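Local coordinates for putative RNase YutE (Bacillus subtilis subsp. subtilis str. 168, PDB 1YLM), which is probably an RNase and the toxic half of a putative type VII toxin-antitoxin system, working as a homodimer and probably neutralised by its cognate antitoxin YutD, at residues A[69-72]-A[73-77]; A[131-134]-A[135-139]. All coordinates share one frame; numbering follows the deposited sequence.

Interaction 1: A[69-72]-A[73-77]; sequences DDIM and DILVD
M72 and L75 meet obliquely on the inner side of a short helix, where the terminal methyl CE of the selenomethionine M72 lies 4.2 Å from L75 CD1. The M72 chain bends at chi2 (-57°) and chi3 (-36°), and its methyl ends beside that leucine branch. The same L75 CD1 also lies 4.2 Å from I71 CG2, so one leucine methyl touches two neighbours. I74 leans its CD1 on the backbone of D70, 3.6 Å from D70 O, a carbonyl that also accepts from I74 N (3.2 Å). L75 N to I71 O and V76 N to M72 O (2.9 Å) continue the i to i+4 ladder.

Around the helix from these apolar residues the side chains are acidic. A water donates to D70 OD1 at 3.0 Å and to D73 OD2, linking two carboxylates whose like charges would otherwise probably disfavour each other; the 2.5 Å from D73 OD2 to the water oxygen is very short, and its exact length is doubtful. Each has a further partner: D70 OD2 accepts from S67 N, and D73 OD1 forms a salt bridge with K90 of helix 83-93. I71 and I74 face helix 32-59, while M72 reaches both that helix and helix 83-93. The arrangement is that of a short amphipathic helix, apolar inward and largely acidic outward, within the all-helical HepT-like fold.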
loop_
_atom_site.group_PDB
_atom_site.type_symbol
_atom_site.label_atom_id
_atom_site.label_comp_id
_atom_site.label_asym_id
_atom_site.label_seq_id
_atom_site.Cartn_x
_atom_site.Cartn_y
_atom_site.Cartn_z
ATOM N N ASP A 69 9.381 10.932 7.126
ATOM C CA ASP A 69 8.875 12.299 7.221
ATOM C C ASP A 69 9.947 13.383 7.126
ATOM O O ASP A 69 9.622 14.547 6.862
ATOM C CB ASP A 69 8.063 12.496 8.507
ATOM C CG ASP A 69 6.611 12.138 8.328
ATOM O OD1 ASP A 69 5.985 12.607 7.339
ATOM O OD2 ASP A 69 6.090 11.379 9.172
ATOM N N ASP A 70 11.208 12.999 7.345
ATOM C CA ASP A 70 12.344 13.937 7.309
ATOM C C ASP A 70 12.896 14.158 5.893
ATOM O O ASP A 70 13.581 15.157 5.622
ATOM C CB ASP A 70 13.464 13.419 8.214
ATOM C CG ASP A 70 13.014 13.258 9.648
ATOM O OD1 ASP A 70 12.588 14.274 10.243
ATOM O OD2 ASP A 70 13.075 12.117 10.175
ATOM N N ILE A 71 12.580 13.228 5.003
ATOM C CA ILE A 71 13.096 13.232 3.627
ATOM C C ILE A 71 12.952 14.571 2.898
ATOM O O ILE A 71 13.924 15.071 2.308
ATOM C CB ILE A 71 12.486 12.054 2.812
ATOM C CG1 ILE A 71 12.997 10.731 3.384
ATOM C CG2 ILE A 71 12.833 12.166 1.330
ATOM C CD1 ILE A 71 12.268 9.489 2.917
HETATM N N MSE A 72 11.760 15.172 2.952
HETATM C CA MSE A 72 11.497 16.389 2.170
HETATM C C MSE A 72 12.304 17.561 2.677
HETATM O O MSE A 72 12.813 18.358 1.895
HETATM C CB MSE A 72 10.010 16.761 2.169
HETATM C CG MSE A 72 9.121 15.758 1.455
HETATM SE SE MSE A 72 9.609 15.402 -0.439
HETATM C CE MSE A 72 10.191 17.202 -0.919
ATOM N N ASP A 73 12.404 17.656 3.996
ATOM C CA ASP A 73 13.180 18.696 4.649
ATOM C C ASP A 73 14.641 18.660 4.201
ATOM O O ASP A 73 15.249 19.693 3.970
ATOM C CB ASP A 73 13.065 18.552 6.170
ATOM C CG ASP A 73 11.675 18.944 6.692
ATOM O OD1 ASP A 73 10.969 19.713 5.996
ATOM O OD2 ASP A 73 11.299 18.465 7.787
ATOM N N ILE A 74 15.180 17.463 4.040
ATOM C CA ILE A 74 16.567 17.310 3.577
ATOM C C ILE A 74 16.716 17.739 2.106
ATOM O O ILE A 74 17.641 18.487 1.756
ATOM C CB ILE A 74 17.089 15.873 3.844
ATOM C CG1 ILE A 74 17.223 15.630 5.362
ATOM C CG2 ILE A 74 18.432 15.649 3.104
ATOM C CD1 ILE A 74 17.072 14.165 5.761
ATOM N N LEU A 75 15.765 17.331 1.263
ATOM C CA LEU A 75 15.740 17.771 -0.142
ATOM C C LEU A 75 15.609 19.290 -0.272
ATOM O O LEU A 75 16.187 19.900 -1.179
ATOM C CB LEU A 75 14.609 17.065 -0.910
ATOM C CG LEU A 75 14.771 15.543 -1.029
ATOM C CD1 LEU A 75 13.589 14.903 -1.789
ATOM C CD2 LEU A 75 16.089 15.170 -1.710
ATOM N N VAL A 76 14.863 19.901 0.646
ATOM C CA VAL A 76 14.765 21.357 0.699
ATOM C C VAL A 76 16.126 21.981 1.089
ATOM O O VAL A 76 16.610 22.880 0.399
ATOM C CB VAL A 76 13.622 21.812 1.653
ATOM C CG1 VAL A 76 13.692 23.305 1.930
ATOM C CG2 VAL A 76 12.260 21.447 1.044
ATOM N N ASP A 77 16.717 21.492 2.180
ATOM C CA ASP A 77 18.040 21.937 2.643
ATOM C C ASP A 77 19.078 21.875 1.516
ATOM O O ASP A 77 19.911 22.770 1.382
ATOM C CB ASP A 77 18.532 21.071 3.807
ATOM C CG ASP A 77 17.755 21.296 5.100
ATOM O OD1 ASP A 77 17.017 22.309 5.227
ATOM O OD2 ASP A 77 17.892 20.442 6.003
HETATM O O HOH W 1 12.837 17.141 9.302
#

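Interaction 2: A[131-134]-A[135-139]; sequences SYLE and TELGP
Y132 turns its CG anti to the backbone N (chi1 -161°), while E136 keeps CG beside its own N (chi1 -63°); the two first torsions bring the glutamate CG over one face of the tyrosine ring. It makes a CH-pi contact, 4.1 Å from the ring centroid and offset toward the rim, with CE2 the nearest ring atom. Ring and carboxylate planes stand 38° apart, and the methylene, not the charged end, does the touching, so an exposed glutamate can still cover an aromatic surface.

The T135 hydroxyl OG1 donates to S131 O at 2.8 Å. T135 N reaches the same oxygen, at 2.9 Å, from the opposite face of the carbonyl plane. A threonine suits this exposed turn because its hydroxyl is satisfied by the helix itself. L133 and L137 point the same way, CD2 to CD1 3.8 Å apart, as apolar residues one turn apart on the inward side.

Helix 119-137 ends at L137, and G138 after it turns to positive phi, which suits glycine; its N makes only a weak bond to E134 O. G138 O accepts from R6, at the start of helix 6-23. L133 packs on R6 and I9 of that helix, L137 on R6 and F60, and Y132 meets the F60 ring edge-to-face, so the end of helix 119-137 lies against helix 6-23 and the loop after helix 32-59.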
loop_
_atom_site.group_PDB
_atom_site.type_symbol
_atom_site.label_atom_id
_atom_site.label_comp_id
_atom_site.label_asym_id
_atom_site.label_seq_id
_atom_site.Cartn_x
_atom_site.Cartn_y
_atom_site.Cartn_z
ATOM N N SER A 131 16.760 17.767 -13.090
ATOM C CA SER A 131 17.694 18.912 -13.171
ATOM C C SER A 131 18.868 18.708 -12.233
ATOM O O SER A 131 20.010 18.956 -12.598
ATOM C CB SER A 131 17.021 20.252 -12.824
ATOM O OG SER A 131 15.889 20.495 -13.645
ATOM N N TYR A 132 18.581 18.252 -11.023
ATOM C CA TYR A 132 19.617 17.975 -10.046
ATOM C C TYR A 132 20.564 16.885 -10.539
ATOM O O TYR A 132 21.780 17.051 -10.483
ATOM C CB TYR A 132 19.002 17.584 -8.700
ATOM C CG TYR A 132 19.961 17.713 -7.539
ATOM C CD1 TYR A 132 20.043 18.899 -6.803
ATOM C CD2 TYR A 132 20.794 16.655 -7.187
ATOM C CE1 TYR A 132 20.932 19.014 -5.726
ATOM C CE2 TYR A 132 21.679 16.753 -6.115
ATOM C CZ TYR A 132 21.747 17.931 -5.394
ATOM O OH TYR A 132 22.643 17.999 -4.353
ATOM N N LEU A 133 20.002 15.788 -11.042
ATOM C CA LEU A 133 20.784 14.693 -11.617
ATOM C C LEU A 133 21.680 15.182 -12.762
ATOM O O LEU A 133 22.876 14.874 -12.812
ATOM C CB LEU A 133 19.843 13.578 -12.109
ATOM C CG LEU A 133 19.138 12.751 -11.021
ATOM C CD1 LEU A 133 18.063 11.823 -11.581
ATOM C CD2 LEU A 133 20.176 11.965 -10.211
ATOM N N GLU A 134 21.091 15.945 -13.674
ATOM C CA GLU A 134 21.813 16.455 -14.842
ATOM C C GLU A 134 22.931 17.409 -14.433
ATOM O O GLU A 134 24.036 17.346 -14.984
ATOM C CB GLU A 134 20.846 17.138 -15.801
ATOM C CG GLU A 134 19.933 16.151 -16.559
ATOM C CD GLU A 134 18.656 16.805 -17.087
ATOM O OE1 GLU A 134 18.494 18.046 -16.937
ATOM O OE2 GLU A 134 17.809 16.079 -17.657
ATOM N N THR A 135 22.644 18.275 -13.461
ATOM C CA THR A 135 23.625 19.246 -12.954
ATOM C C THR A 135 24.790 18.569 -12.241
ATOM O O THR A 135 25.949 18.942 -12.449
ATOM C CB THR A 135 22.955 20.315 -12.043
ATOM O OG1 THR A 135 21.953 21.001 -12.807
ATOM C CG2 THR A 135 23.969 21.327 -11.538
ATOM N N GLU A 136 24.497 17.547 -11.437
ATOM C CA GLU A 136 25.519 16.936 -10.607
ATOM C C GLU A 136 26.253 15.771 -11.268
ATOM O O GLU A 136 27.424 15.541 -10.973
ATOM C CB GLU A 136 24.944 16.511 -9.257
ATOM C CG GLU A 136 24.425 17.665 -8.418
ATOM C CD GLU A 136 25.521 18.672 -8.078
ATOM O OE1 GLU A 136 26.671 18.252 -7.834
ATOM O OE2 GLU A 136 25.228 19.883 -8.070
ATOM N N LEU A 137 25.576 15.043 -12.152
ATOM C CA LEU A 137 26.144 13.836 -12.757
ATOM C C LEU A 137 26.315 13.960 -14.272
ATOM O O LEU A 137 26.944 13.108 -14.910
ATOM C CB LEU A 137 25.256 12.615 -12.448
ATOM C CG LEU A 137 24.841 12.378 -10.992
ATOM C CD1 LEU A 137 23.867 11.226 -10.911
ATOM C CD2 LEU A 137 26.045 12.130 -10.096
ATOM N N GLY A 138 25.742 15.006 -14.850
ATOM C CA GLY A 138 25.733 15.148 -16.298
ATOM C C GLY A 138 24.583 14.392 -16.950
ATOM O O GLY A 138 23.695 13.859 -16.263
ATOM N N PRO A 139 24.591 14.330 -18.287
ATOM C CA PRO A 139 23.445 13.842 -19.051
ATOM C C PRO A 139 23.230 12.316 -19.066
ATOM O O PRO A 139 22.155 11.854 -19.471
ATOM C CB PRO A 139 23.720 14.356 -20.475
ATOM C CG PRO A 139 25.204 14.642 -20.521
ATOM C CD PRO A 139 25.726 14.747 -19.140
#

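How the interactions relate
Both interactions are local contacts between residues three or four apart along a helix, but they sit at different depths. Interaction 1, which takes in all of the short helix 71-77, is partly buried, with apolar side chains packed on helices 32-59 and 83-93. Interaction 2, at the end of helix 119-137, is a surface contact with L133 as its buried residue. Their polar chemistry differs accordingly: two carboxylates bridged by a water, one of them also paired with a lysine, in the first; a hydroxyl bonded back to the backbone and a glycine ending in the second. Their centres are 19 Å apart and they do not touch, yet M62 is shared, meeting I74 in one and Y132 in the other.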